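Local coordinates for probable ribosomal RNA small subunit methyltransferase (PDB 3DMG), which probably transfers methyl groups from S-adenosyl-L-methionine to bases of small-subunit ribosomal RNA, at residues A7-T12 and D288-L293; L218-L223 and G245-P250; R235-L240 and I301-P306; A321-A326 and E351-A356. All coordinates share one frame; numbering follows the deposited sequence. Where two conformers were deposited one is given.

Interaction 1. Residues A7-T12 and D288-L293. With SAH (S-adenosyl-L-homocysteine), chain H.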
# COMPACT_ATOMS: atom_id res chain seq x y z
N ALA A 7 13.13 -8.30 13.14
CA ALA A 7 12.08 -7.60 13.90
C ALA A 7 11.05 -6.96 12.98
O ALA A 7 9.86 -7.01 13.28
CB ALA A 7 12.63 -6.58 14.84
N TYR A 8 11.50 -6.37 11.86
CA TYR A 8 10.56 -5.77 10.92
C TYR A 8 9.56 -6.83 10.39
O TYR A 8 8.34 -6.56 10.28
CB TYR A 8 11.26 -5.06 9.72
CG TYR A 8 10.18 -4.61 8.78
CD1 TYR A 8 9.44 -3.45 9.04
CD2 TYR A 8 9.78 -5.41 7.70
CE1 TYR A 8 8.38 -3.08 8.24
CE2 TYR A 8 8.70 -5.06 6.89
CZ TYR A 8 8.00 -3.89 7.15
OH TYR A 8 6.92 -3.55 6.38
N HIS A 9 10.07 -8.01 10.08
CA HIS A 9 9.27 -9.08 9.49
C HIS A 9 8.53 -9.96 10.49
O HIS A 9 7.75 -10.82 10.09
CB HIS A 9 10.13 -9.96 8.59
CG HIS A 9 10.52 -9.31 7.31
ND1 HIS A 9 9.59 -8.98 6.34
CD2 HIS A 9 11.73 -8.95 6.81
CE1 HIS A 9 10.22 -8.44 5.30
NE2 HIS A 9 11.51 -8.41 5.57
N ARG A 10 8.81 -9.76 11.77
CA ARG A 10 8.22 -10.60 12.82
C ARG A 10 6.74 -10.31 13.03
O ARG A 10 6.33 -9.16 13.10
CB ARG A 10 8.96 -10.39 14.13
CG ARG A 10 8.54 -11.37 15.23
CD ARG A 10 9.33 -11.20 16.52
NE ARG A 10 9.32 -9.82 17.01
CZ ARG A 10 10.39 -9.16 17.46
NH1 ARG A 10 11.58 -9.74 17.48
NH2 ARG A 10 10.27 -7.91 17.89
N LEU A 11 5.96 -11.39 13.15
CA LEU A 11 4.54 -11.30 13.49
C LEU A 11 4.41 -11.55 14.97
O LEU A 11 4.92 -12.56 15.48
CB LEU A 11 3.73 -12.34 12.72
CG LEU A 11 3.95 -12.47 11.21
CD1 LEU A 11 2.97 -13.46 10.61
CD2 LEU A 11 3.79 -11.13 10.56
N THR A 12 3.76 -10.63 15.68
CA THR A 12 3.64 -10.74 17.14
C THR A 12 2.17 -10.83 17.52
O THR A 12 1.38 -9.99 17.11
CB THR A 12 4.24 -9.52 17.81
OG1 THR A 12 5.63 -9.45 17.50
CG2 THR A 12 4.08 -9.61 19.32
N ASP A 288 5.95 -7.65 1.04
CA ASP A 288 6.23 -6.75 2.17
C ASP A 288 7.73 -6.59 2.24
O ASP A 288 8.45 -7.51 2.69
CB ASP A 288 5.70 -7.36 3.47
CG ASP A 288 5.95 -6.48 4.68
OD1 ASP A 288 6.32 -5.30 4.51
OD2 ASP A 288 5.75 -6.98 5.79
N VAL A 289 8.21 -5.45 1.77
CA VAL A 289 9.66 -5.23 1.57
C VAL A 289 10.23 -6.43 0.77
O VAL A 289 9.75 -6.70 -0.34
CB VAL A 289 10.43 -4.88 2.89
CG1 VAL A 289 11.79 -4.27 2.57
CG2 VAL A 289 9.60 -3.89 3.74
N ASP A 290 11.24 -7.13 1.30
CA ASP A 290 11.85 -8.24 0.57
C ASP A 290 11.29 -9.61 0.92
O ASP A 290 11.90 -10.62 0.61
CB ASP A 290 13.37 -8.23 0.78
CG ASP A 290 13.78 -8.41 2.24
OD1 ASP A 290 12.98 -8.12 3.16
OD2 ASP A 290 14.93 -8.84 2.46
N GLU A 291 10.10 -9.65 1.51
CA GLU A 291 9.48 -10.90 1.93
C GLU A 291 9.36 -11.94 0.82
O GLU A 291 9.50 -13.14 1.07
CB GLU A 291 8.12 -10.58 2.57
CG GLU A 291 7.21 -11.75 2.84
CD GLU A 291 6.04 -11.77 1.93
OE1 GLU A 291 5.66 -10.70 1.39
OE2 GLU A 291 5.49 -12.86 1.76
N ALA A 292 9.10 -11.46 -0.40
CA ALA A 292 8.87 -12.36 -1.54
C ALA A 292 10.17 -12.90 -2.14
O ALA A 292 10.12 -13.83 -2.95
CB ALA A 292 8.06 -11.65 -2.63
N LEU A 293 11.31 -12.32 -1.79
CA LEU A 293 12.59 -12.75 -2.37
C LEU A 293 13.09 -14.01 -1.69
O LEU A 293 12.76 -14.27 -0.53
CB LEU A 293 13.65 -11.66 -2.27
CG LEU A 293 13.31 -10.25 -2.79
CD1 LEU A 293 14.54 -9.33 -2.66
CD2 LEU A 293 12.79 -10.27 -4.22
N SAH H . 8.73 3.87 -6.66
CA SAH H . 7.44 4.58 -6.96
CB SAH H . 6.56 4.72 -5.71
CG SAH H . 7.23 5.37 -4.51
SD SAH H . 6.10 5.75 -3.15
C SAH H . 7.72 5.97 -7.50
O SAH H . 8.87 6.39 -7.35
OXT SAH H . 6.81 6.61 -8.03
C5' SAH H . 6.53 4.43 -1.96
C4' SAH H . 5.96 3.07 -2.35
O4' SAH H . 6.33 2.21 -1.27
C3' SAH H . 4.43 3.01 -2.54
O3' SAH H . 4.11 2.49 -3.82
C2' SAH H . 4.02 2.10 -1.38
O2' SAH H . 2.83 1.38 -1.60
C1' SAH H . 5.28 1.28 -1.19
N9 SAH H . 5.29 0.56 0.07
C8 SAH H . 4.76 0.97 1.27
N7 SAH H . 5.00 -0.00 2.18
C5 SAH H . 5.69 -1.01 1.58
C6 SAH H . 6.15 -2.25 2.03
N6 SAH H . 5.95 -2.67 3.29
N1 SAH H . 6.84 -3.02 1.10
C2 SAH H . 7.02 -2.64 -0.21
N3 SAH H . 6.51 -1.44 -0.67
C4 SAH H . 5.87 -0.65 0.23
O HOH W 1 6.80 -9.59 5.91

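Interaction 2. Residues L218-L223 and G245-P250. With SAH (S-adenosyl-L-homocysteine), chain H.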
# COMPACT_ATOMS: atom_id res chain seq x y z
N LEU A 218 14.12 12.95 -9.99
CA LEU A 218 15.42 13.41 -9.48
C LEU A 218 16.38 12.25 -9.22
O LEU A 218 17.57 12.32 -9.55
CB LEU A 218 15.24 14.26 -8.22
CG LEU A 218 16.44 15.11 -7.80
CD1 LEU A 218 16.69 16.22 -8.81
CD2 LEU A 218 16.24 15.70 -6.41
N LEU A 219 15.84 11.17 -8.65
CA LEU A 219 16.64 9.97 -8.41
C LEU A 219 17.20 9.44 -9.72
O LEU A 219 18.39 9.10 -9.80
CB LEU A 219 15.81 8.88 -7.72
CG LEU A 219 16.62 7.65 -7.31
CD1 LEU A 219 16.03 6.99 -6.06
CD2 LEU A 219 16.80 6.62 -8.42
N LEU A 220 16.34 9.36 -10.73
CA LEU A 220 16.73 8.82 -12.04
C LEU A 220 17.79 9.69 -12.70
O LEU A 220 18.75 9.18 -13.28
CB LEU A 220 15.52 8.67 -12.96
CG LEU A 220 14.54 7.56 -12.59
CD1 LEU A 220 13.36 7.58 -13.53
CD2 LEU A 220 15.24 6.19 -12.60
N GLU A 221 17.62 11.00 -12.60
CA GLU A 221 18.62 11.94 -13.12
C GLU A 221 19.96 11.77 -12.41
O GLU A 221 20.99 11.69 -13.06
CB GLU A 221 18.10 13.36 -13.02
CG GLU A 221 16.94 13.62 -13.96
CD GLU A 221 16.25 14.95 -13.72
OE1 GLU A 221 16.43 15.53 -12.63
OE2 GLU A 221 15.53 15.42 -14.63
N ALA A 222 19.93 11.66 -11.07
CA ALA A 222 21.16 11.45 -10.30
C ALA A 222 21.82 10.13 -10.69
O ALA A 222 23.04 10.05 -10.84
CB ALA A 222 20.88 11.50 -8.80
N LEU A 223 21.00 9.10 -10.88
CA LEU A 223 21.49 7.77 -11.22
C LEU A 223 22.15 7.75 -12.60
O LEU A 223 23.27 7.24 -12.73
CB LEU A 223 20.35 6.74 -11.13
CG LEU A 223 20.69 5.28 -11.44
CD1 LEU A 223 19.82 4.35 -10.62
CD2 LEU A 223 20.56 4.96 -12.93
N GLY A 245 5.60 2.00 -11.19
CA GLY A 245 6.84 1.81 -11.96
C GLY A 245 7.59 3.03 -12.47
O GLY A 245 8.34 2.92 -13.46
N ALA A 246 7.47 4.16 -11.78
CA ALA A 246 8.19 5.38 -12.22
C ALA A 246 9.70 5.13 -12.30
O ALA A 246 10.37 5.66 -13.19
CB ALA A 246 7.87 6.55 -11.31
N LEU A 247 10.24 4.33 -11.38
CA LEU A 247 11.67 3.98 -11.47
C LEU A 247 11.86 2.68 -12.27
O LEU A 247 12.85 2.53 -13.00
CB LEU A 247 12.27 3.81 -10.06
CG LEU A 247 12.11 4.97 -9.09
CD1 LEU A 247 12.80 4.65 -7.77
CD2 LEU A 247 12.70 6.25 -9.66
N THR A 248 10.92 1.75 -12.10
CA THR A 248 11.03 0.40 -12.66
C THR A 248 11.08 0.39 -14.18
O THR A 248 11.94 -0.25 -14.76
CB THR A 248 9.82 -0.45 -12.25
OG1 THR A 248 9.46 -0.16 -10.88
CG2 THR A 248 10.15 -1.94 -12.46
N LEU A 249 10.15 1.11 -14.81
CA LEU A 249 10.07 1.10 -16.27
C LEU A 249 11.32 1.70 -16.94
O LEU A 249 11.91 1.05 -17.80
CB LEU A 249 8.79 1.78 -16.77
CG LEU A 249 7.57 0.88 -16.99
CD1 LEU A 249 7.05 0.29 -15.69
CD2 LEU A 249 6.45 1.64 -17.72
N PRO A 250 11.73 2.93 -16.56
CA PRO A 250 12.96 3.46 -17.18
C PRO A 250 14.19 2.58 -16.95
O PRO A 250 14.96 2.37 -17.89
CB PRO A 250 13.14 4.81 -16.50
CG PRO A 250 11.72 5.22 -16.16
CD PRO A 250 11.10 3.93 -15.67
N SAH H . 8.73 3.87 -6.66
CA SAH H . 7.44 4.58 -6.96
CB SAH H . 6.56 4.72 -5.71
CG SAH H . 7.23 5.37 -4.51
SD SAH H . 6.10 5.75 -3.15
C SAH H . 7.72 5.97 -7.50
O SAH H . 8.87 6.39 -7.35
OXT SAH H . 6.81 6.61 -8.03
C5' SAH H . 6.53 4.43 -1.96
C4' SAH H . 5.96 3.07 -2.35
O4' SAH H . 6.33 2.21 -1.27
C3' SAH H . 4.43 3.01 -2.54
O3' SAH H . 4.11 2.49 -3.82
C2' SAH H . 4.02 2.10 -1.38
O2' SAH H . 2.83 1.38 -1.60
C1' SAH H . 5.28 1.28 -1.19
N9 SAH H . 5.29 0.56 0.07
C8 SAH H . 4.76 0.97 1.27
N7 SAH H . 5.00 -0.00 2.18
C5 SAH H . 5.69 -1.01 1.58
C6 SAH H . 6.15 -2.25 2.03
N6 SAH H . 5.95 -2.67 3.29
N1 SAH H . 6.84 -3.02 1.10
C2 SAH H . 7.02 -2.64 -0.21
N3 SAH H . 6.51 -1.44 -0.67
C4 SAH H . 5.87 -0.65 0.23

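Interaction 3. Residues R235-L240 and I301-P306. With SAH (S-adenosyl-L-homocysteine), chain H.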
# COMPACT_ATOMS: atom_id res chain seq x y z
N ARG A 235 22.57 -5.22 -15.40
CA ARG A 235 22.71 -5.20 -13.94
C ARG A 235 21.41 -5.63 -13.26
O ARG A 235 20.31 -5.38 -13.76
CB ARG A 235 23.16 -3.82 -13.45
CG ARG A 235 24.55 -3.36 -13.98
CD ARG A 235 25.63 -4.34 -13.59
NE ARG A 235 26.97 -3.82 -13.83
CZ ARG A 235 27.73 -3.21 -12.92
NH1 ARG A 235 27.27 -3.00 -11.69
NH2 ARG A 235 28.94 -2.78 -13.25
N GLN A 236 21.55 -6.31 -12.12
CA GLN A 236 20.38 -6.71 -11.35
C GLN A 236 19.98 -5.58 -10.42
O GLN A 236 20.78 -5.13 -9.60
CB GLN A 236 20.67 -8.00 -10.58
CG GLN A 236 20.65 -9.23 -11.49
CD GLN A 236 21.16 -10.48 -10.80
OE1 GLN A 236 21.91 -10.41 -9.84
NE2 GLN A 236 20.75 -11.64 -11.31
N VAL A 237 18.74 -5.13 -10.56
CA VAL A 237 18.24 -3.98 -9.82
C VAL A 237 17.06 -4.38 -8.97
O VAL A 237 16.19 -5.11 -9.44
CB VAL A 237 17.78 -2.84 -10.78
CG1 VAL A 237 17.12 -1.67 -10.04
CG2 VAL A 237 18.97 -2.36 -11.62
N LEU A 238 17.04 -3.93 -7.72
CA LEU A 238 15.86 -4.02 -6.87
C LEU A 238 15.27 -2.63 -6.65
O LEU A 238 16.00 -1.70 -6.28
CB LEU A 238 16.21 -4.65 -5.52
CG LEU A 238 15.06 -4.89 -4.54
CD1 LEU A 238 14.04 -5.90 -5.08
CD2 LEU A 238 15.66 -5.37 -3.21
N ASP A 239 13.96 -2.51 -6.90
CA ASP A 239 13.24 -1.24 -6.73
C ASP A 239 12.36 -1.46 -5.51
O ASP A 239 11.37 -2.22 -5.58
CB ASP A 239 12.41 -0.93 -7.99
CG ASP A 239 11.62 0.36 -7.89
OD1 ASP A 239 11.60 1.00 -6.83
OD2 ASP A 239 10.99 0.72 -8.91
N LEU A 240 12.74 -0.86 -4.39
CA LEU A 240 11.98 -1.03 -3.13
C LEU A 240 10.79 -0.07 -3.10
O LEU A 240 10.96 1.15 -3.02
CB LEU A 240 12.88 -0.78 -1.92
CG LEU A 240 13.99 -1.77 -1.64
CD1 LEU A 240 15.00 -1.19 -0.67
CD2 LEU A 240 13.43 -3.10 -1.09
N ILE A 301 22.39 -3.00 -7.98
CA ILE A 301 21.89 -1.65 -7.76
C ILE A 301 20.56 -1.77 -7.05
O ILE A 301 19.72 -2.59 -7.43
CB ILE A 301 21.66 -0.88 -9.09
CG1 ILE A 301 22.95 -0.83 -9.92
CG2 ILE A 301 21.17 0.55 -8.82
CD1 ILE A 301 22.75 -0.38 -11.37
N ILE A 302 20.36 -0.96 -6.01
CA ILE A 302 19.05 -0.89 -5.36
C ILE A 302 18.61 0.57 -5.36
O ILE A 302 19.41 1.46 -5.06
CB ILE A 302 19.11 -1.50 -3.95
CG1 ILE A 302 19.47 -2.99 -4.08
CG2 ILE A 302 17.77 -1.32 -3.24
CD1 ILE A 302 19.50 -3.77 -2.78
N VAL A 303 17.36 0.80 -5.78
CA VAL A 303 16.80 2.15 -5.83
C VAL A 303 15.54 2.24 -5.00
O VAL A 303 14.81 1.26 -4.88
CB VAL A 303 16.51 2.62 -7.28
CG1 VAL A 303 17.79 2.64 -8.09
CG2 VAL A 303 15.44 1.74 -7.94
N THR A 304 15.29 3.41 -4.43
CA THR A 304 14.04 3.60 -3.70
C THR A 304 13.64 5.06 -3.51
O THR A 304 14.48 5.91 -3.22
CB THR A 304 14.08 2.87 -2.31
OG1 THR A 304 12.78 2.93 -1.71
CG2 THR A 304 15.11 3.51 -1.35
N ASN A 305 12.35 5.31 -3.69
CA ASN A 305 11.69 6.52 -3.21
C ASN A 305 10.77 6.02 -2.07
O ASN A 305 9.64 5.60 -2.34
CB ASN A 305 10.88 7.17 -4.33
CG ASN A 305 10.22 8.44 -3.88
OD1 ASN A 305 10.35 8.82 -2.73
ND2 ASN A 305 9.54 9.13 -4.79
N PRO A 306 11.29 5.97 -0.83
CA PRO A 306 10.50 5.30 0.22
C PRO A 306 9.23 6.03 0.60
O PRO A 306 9.12 7.25 0.38
CB PRO A 306 11.46 5.26 1.42
CG PRO A 306 12.82 5.48 0.84
CD PRO A 306 12.61 6.40 -0.33
N SAH H . 8.73 3.87 -6.66
CA SAH H . 7.44 4.58 -6.96
CB SAH H . 6.56 4.72 -5.71
CG SAH H . 7.23 5.37 -4.51
SD SAH H . 6.10 5.75 -3.15
C SAH H . 7.72 5.97 -7.50
O SAH H . 8.87 6.39 -7.35
OXT SAH H . 6.81 6.61 -8.03
C5' SAH H . 6.53 4.43 -1.96
C4' SAH H . 5.96 3.07 -2.35
O4' SAH H . 6.33 2.21 -1.27
C3' SAH H . 4.43 3.01 -2.54
O3' SAH H . 4.11 2.49 -3.82
C2' SAH H . 4.02 2.10 -1.38
O2' SAH H . 2.83 1.38 -1.60
C1' SAH H . 5.28 1.28 -1.19
N9 SAH H . 5.29 0.56 0.07
C8 SAH H . 4.76 0.97 1.27
N7 SAH H . 5.00 -0.00 2.18
C5 SAH H . 5.69 -1.01 1.58
C6 SAH H . 6.15 -2.25 2.03
N6 SAH H . 5.95 -2.67 3.29
N1 SAH H . 6.84 -3.02 1.10
C2 SAH H . 7.02 -2.64 -0.21
N3 SAH H . 6.51 -1.44 -0.67
C4 SAH H . 5.87 -0.65 0.23
O HOH W 2 10.94 3.09 -5.06

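Interaction 4. Residues A321-A326 and E351-A356. With SAH (S-adenosyl-L-homocysteine), chain H; SO4 (sulfate ion), chain C.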
# COMPACT_ATOMS: atom_id res chain seq x y z
N ALA A 321 13.23 0.03 7.25
CA ALA A 321 13.49 -1.33 6.78
C ALA A 321 14.04 -1.36 5.35
O ALA A 321 14.87 -2.21 5.02
CB ALA A 321 12.24 -2.21 6.91
N PHE A 322 13.57 -0.45 4.49
CA PHE A 322 14.09 -0.38 3.12
C PHE A 322 15.61 -0.18 3.14
O PHE A 322 16.33 -0.81 2.37
CB PHE A 322 13.48 0.81 2.38
CG PHE A 322 12.11 0.56 1.76
CD1 PHE A 322 11.33 -0.55 2.06
CD2 PHE A 322 11.63 1.48 0.85
CE1 PHE A 322 10.08 -0.72 1.46
CE2 PHE A 322 10.40 1.33 0.25
CZ PHE A 322 9.61 0.22 0.54
N VAL A 323 16.09 0.72 4.00
CA VAL A 323 17.53 0.99 4.09
C VAL A 323 18.28 -0.25 4.59
O VAL A 323 19.31 -0.62 4.01
CB VAL A 323 17.83 2.17 5.01
CG1 VAL A 323 19.36 2.37 5.17
CG2 VAL A 323 17.16 3.42 4.47
N ASN A 324 17.75 -0.87 5.65
CA ASN A 324 18.36 -2.07 6.24
C ASN A 324 18.43 -3.21 5.23
O ASN A 324 19.45 -3.88 5.08
CB ASN A 324 17.57 -2.50 7.49
CG ASN A 324 18.41 -3.28 8.50
OD1 ASN A 324 19.63 -3.42 8.37
ND2 ASN A 324 17.75 -3.77 9.55
N VAL A 325 17.33 -3.41 4.51
CA VAL A 325 17.25 -4.45 3.49
C VAL A 325 18.17 -4.14 2.30
O VAL A 325 18.85 -5.01 1.79
CB VAL A 325 15.77 -4.65 3.07
CG1 VAL A 325 15.67 -5.37 1.75
CG2 VAL A 325 15.02 -5.42 4.17
N ALA A 326 18.24 -2.87 1.90
CA ALA A 326 19.16 -2.48 0.84
C ALA A 326 20.61 -2.87 1.15
O ALA A 326 21.30 -3.47 0.31
CB ALA A 326 19.07 -0.99 0.57
N GLU A 351 24.82 5.98 7.21
CA GLU A 351 26.13 5.90 7.87
C GLU A 351 26.24 4.62 8.69
O GLU A 351 27.28 3.97 8.72
CB GLU A 351 26.37 7.13 8.76
CG GLU A 351 27.83 7.30 9.23
CD GLU A 351 28.71 8.03 8.22
OE1 GLU A 351 29.88 8.32 8.55
OE2 GLU A 351 28.24 8.31 7.10
N GLU A 352 25.14 4.25 9.34
CA GLU A 352 25.10 3.05 10.18
C GLU A 352 25.19 1.77 9.35
O GLU A 352 25.97 0.87 9.67
CB GLU A 352 23.82 3.07 11.03
CG GLU A 352 23.59 1.83 11.89
CD GLU A 352 22.22 1.83 12.54
OE1 GLU A 352 21.41 2.76 12.28
OE2 GLU A 352 21.94 0.89 13.31
N LYS A 353 24.40 1.70 8.28
CA LYS A 353 24.28 0.46 7.51
C LYS A 353 25.33 0.28 6.42
O LYS A 353 25.60 -0.86 6.02
CB LYS A 353 22.88 0.34 6.90
CG LYS A 353 21.73 0.36 7.91
CD LYS A 353 21.79 -0.81 8.88
CE LYS A 353 20.87 -0.56 10.07
NZ LYS A 353 20.66 -1.79 10.88
N PHE A 354 25.92 1.38 5.95
CA PHE A 354 26.89 1.31 4.85
C PHE A 354 28.30 1.75 5.22
O PHE A 354 29.26 1.36 4.57
CB PHE A 354 26.42 2.14 3.65
CG PHE A 354 25.25 1.55 2.92
CD1 PHE A 354 25.45 0.60 1.92
CD2 PHE A 354 23.96 1.95 3.23
CE1 PHE A 354 24.37 0.04 1.23
CE2 PHE A 354 22.87 1.40 2.55
CZ PHE A 354 23.08 0.46 1.54
N GLY A 355 28.41 2.58 6.26
CA GLY A 355 29.70 3.11 6.71
C GLY A 355 29.93 4.54 6.26
O GLY A 355 30.62 5.31 6.94
N ALA A 356 29.35 4.90 5.12
CA ALA A 356 29.51 6.22 4.51
C ALA A 356 28.37 6.47 3.55
O ALA A 356 27.62 5.55 3.23
CB ALA A 356 30.84 6.31 3.77
N SAH H . 8.73 3.87 -6.66
CA SAH H . 7.44 4.58 -6.96
CB SAH H . 6.56 4.72 -5.71
CG SAH H . 7.23 5.37 -4.51
SD SAH H . 6.10 5.75 -3.15
C SAH H . 7.72 5.97 -7.50
O SAH H . 8.87 6.39 -7.35
OXT SAH H . 6.81 6.61 -8.03
C5' SAH H . 6.53 4.43 -1.96
C4' SAH H . 5.96 3.07 -2.35
O4' SAH H . 6.33 2.21 -1.27
C3' SAH H . 4.43 3.01 -2.54
O3' SAH H . 4.11 2.49 -3.82
C2' SAH H . 4.02 2.10 -1.38
O2' SAH H . 2.83 1.38 -1.60
C1' SAH H . 5.28 1.28 -1.19
N9 SAH H . 5.29 0.56 0.07
C8 SAH H . 4.76 0.97 1.27
N7 SAH H . 5.00 -0.00 2.18
C5 SAH H . 5.69 -1.01 1.58
C6 SAH H . 6.15 -2.25 2.03
N6 SAH H . 5.95 -2.67 3.29
N1 SAH H . 6.84 -3.02 1.10
C2 SAH H . 7.02 -2.64 -0.21
N3 SAH H . 6.51 -1.44 -0.67
C4 SAH H . 5.87 -0.65 0.23
S SO4 C . 19.94 -6.49 10.67
O1 SO4 C . 18.74 -7.33 10.61
O2 SO4 C . 20.51 -6.35 9.33
O3 SO4 C . 19.60 -5.17 11.16
O4 SO4 C . 20.90 -7.12 11.58

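Interaction 1. Residues A7-T12 and D288-L293
Tyr8 reaches from the short N-terminal helix 5-9 to the carboxylate of Asp288, its OH donating to OD1 at 2.6 Å. The bond uses the syn lone pair of OD1, and the carboxylate plane stands 65° from the ring. A chi1 of 175° sets CG of the tyrosine anti to the backbone N, which carries the ring to Asp288 and Val289, and Val289 CG2 rests 3.5 Å from Tyr8 CE2. OD1 of Asp288 accepts a second hydrogen bond, from N6 of S-adenosyl-L-homocysteine at 2.9 Å, while the backbone N of Val289 donates to N1 of the adenine at the same length. This pairing of an acidic side chain with N6 and a main-chain NH with N1 is how Rossmann-fold methyltransferases commonly read adenine, and the type II' turn from Asp288 to Glu291 presents both groups. Tyr8 CD2 sits over the centre of one face of the His9 ring, which gives its NE2-H to Asp290 OD1 at 2.8 Å, the acceptor lying 18° out of the imidazole plane. On the other ring nitrogen, a water in the plane of the ring joins His9 ND1 to Asp288 OD2. Lys24 forms a salt bridge with that same OD2, and Arg329 forms one with Asp290 OD2.

Interaction 2. Residues L218-L223 and G245-P250
Helix 214-227 passes the loop and first turn that lead into helix 248-253 with Leu220 and Leu247 as the nearest pair, 7.0 Å from CA to CA, and no hydrogen bond crosses between 218-223 and 245-250. Leu220 carries most of the contact. Its branch point CG, with CD2 close by, meets Leu247 CD2 at 3.7 Å, the two leucines slanting across one another. Leu220 CD1 goes to CG of Pro250 at 3.9 Å, the two side chains crossing at about a right angle, and also comes 3.6 Å from the carbonyl O of Ala246. That oxygen is buried here without a polar partner in the model. Leu247, with CG beside its backbone N (chi1 -55°), swings CD2 toward the helix, where Leu219 CD2 makes a looser contact. Were Leu220 cut back to an alanine, Leu247 CD2 and the Pro250 ring would probably lose their shared neighbour, opening a gap between helix 214-227 and 245-250. The same segment also meets the ligand: Ala246 CB lies 3.4 Å from OXT of S-adenosyl-L-homocysteine. The glycine-bearing turn after strand 236-240, leading into a helix beside the amino-acid end of the ligand, is the cofactor-binding loop of the Rossmann-fold methyltransferases.

Interaction 3. Residues R235-L240 and I301-P306
Leu238 and Ile302 lie side by side and point the same way, CB of the leucine 3.9 Å from CG1 of the isoleucine, on parallel neighbouring strands whose axes approach to 4.7 Å, 20° from parallel. Leu240 slants in on this same face, setting its CD1 3.8 Å from Ile302 CG2, so the isoleucine uses one branch for each leucine. On the reverse face Val237 crosses Ile301 obliquely, CG2 to CB, and Asp239 does likewise with CG2 of Val303. Between the two faces the backbones form a parallel ladder: Ile301 N donates to Gln236 O and Ile301 O accepts from Leu238 N, then Val303 N meets Leu238 O at 2.9 Å and Leu240 N meets Val303 O at 3.0 Å. At the C-terminal end Thr304 turns OG1 anti to its backbone N (chi1 -173°), which brings the hydroxyl to Leu240 O at 2.9 Å, the donor tilted 24° from the carbonyl plane. A valine at Thr304 would probably cost Leu240 O this donor and leave the strand end less firmly joined. A water bonded to Asn305 N also sits within bonding distance of Leu240 O and Asp239 OD1, while Thr248 holds OD2 of that aspartate. Backbone hydrogen bonds thus join the strands, apolar side chains pack on both faces, and further polar groups gather at the ligand-facing end, where Asn305 O lies 3.3 Å from CG of S-adenosyl-L-homocysteine.

Interaction 4. Residues A321-A326 and E351-A356
Helix 317-329 and the last turn of helix 346-354 come closest at Asn324 and Lys353, 6.6 Å between CA atoms; just beyond, Gly355 leaves the helical conformation with a positive phi of 102°, a backbone setting that calls for glycine. Lys353 starts toward the neighbouring helix and bends at chi2 (-63°), and its aliphatic part passes Val323, CG to CG1 at 4.1 Å, before the chain runs on to the Asn324 amide. There its NZ gives a weak hydrogen bond to Asn324 OD1 at 3.2 Å. In the conformer given, ND2 of the same asparagine donates to O3 of a sulfate ion at 2.8 Å with an angle of 161°, so the amide is used at both atoms, OD1 for the lysine and ND2 for the anion. The sulfate, probably from the crystallisation liquor, is also bonded by the backbone N of Arg5. Deeper in, Phe354 slips its ring toward the first helix, CZ reaching 4.4 Å from Ala326 CB and CE2 lying near Val323 CG1, while Phe336 of strand 334-340 meets the ring as well. On another side of helix 317-329, Phe322 turns its ring edge to the adenine, CZ 3.7 Å from N3 of S-adenosyl-L-homocysteine. The contact therefore joins two helices on one side of the sheet through apolar packing of Val323, Ala326 and Phe354, with the Asn324-Lys353 pair as the polar part. That weak bond probably adds little to the hold; Lys353 NZ, near but not bonded to the sulfate and in a long salt bridge with Glu352, may help to balance the anion's charge.

Overall arrangement
From the N terminus, helix 5-9 closes the longest loop: interaction 1 brings 7-12 to 288-293, with 275 residues between, including the whole first seven-stranded sheet. Interaction 2 lies within that span, joining two helical segments of the second sheet's half. Interaction 3 alternates along the chain with both, since 235-240 falls between the segments of each and 301-306 comes after; it pairs two inner strands of the second sheet. Interaction 4 follows in series, closing a short loop between helices. Thr248 OG1 probably bonds to Asp239 OD2, linking interactions 2 and 3, while Phe322 packs against Thr304 and Val289, joining interaction 4 to interactions 3 and 1. All four touch S-adenosyl-L-homocysteine.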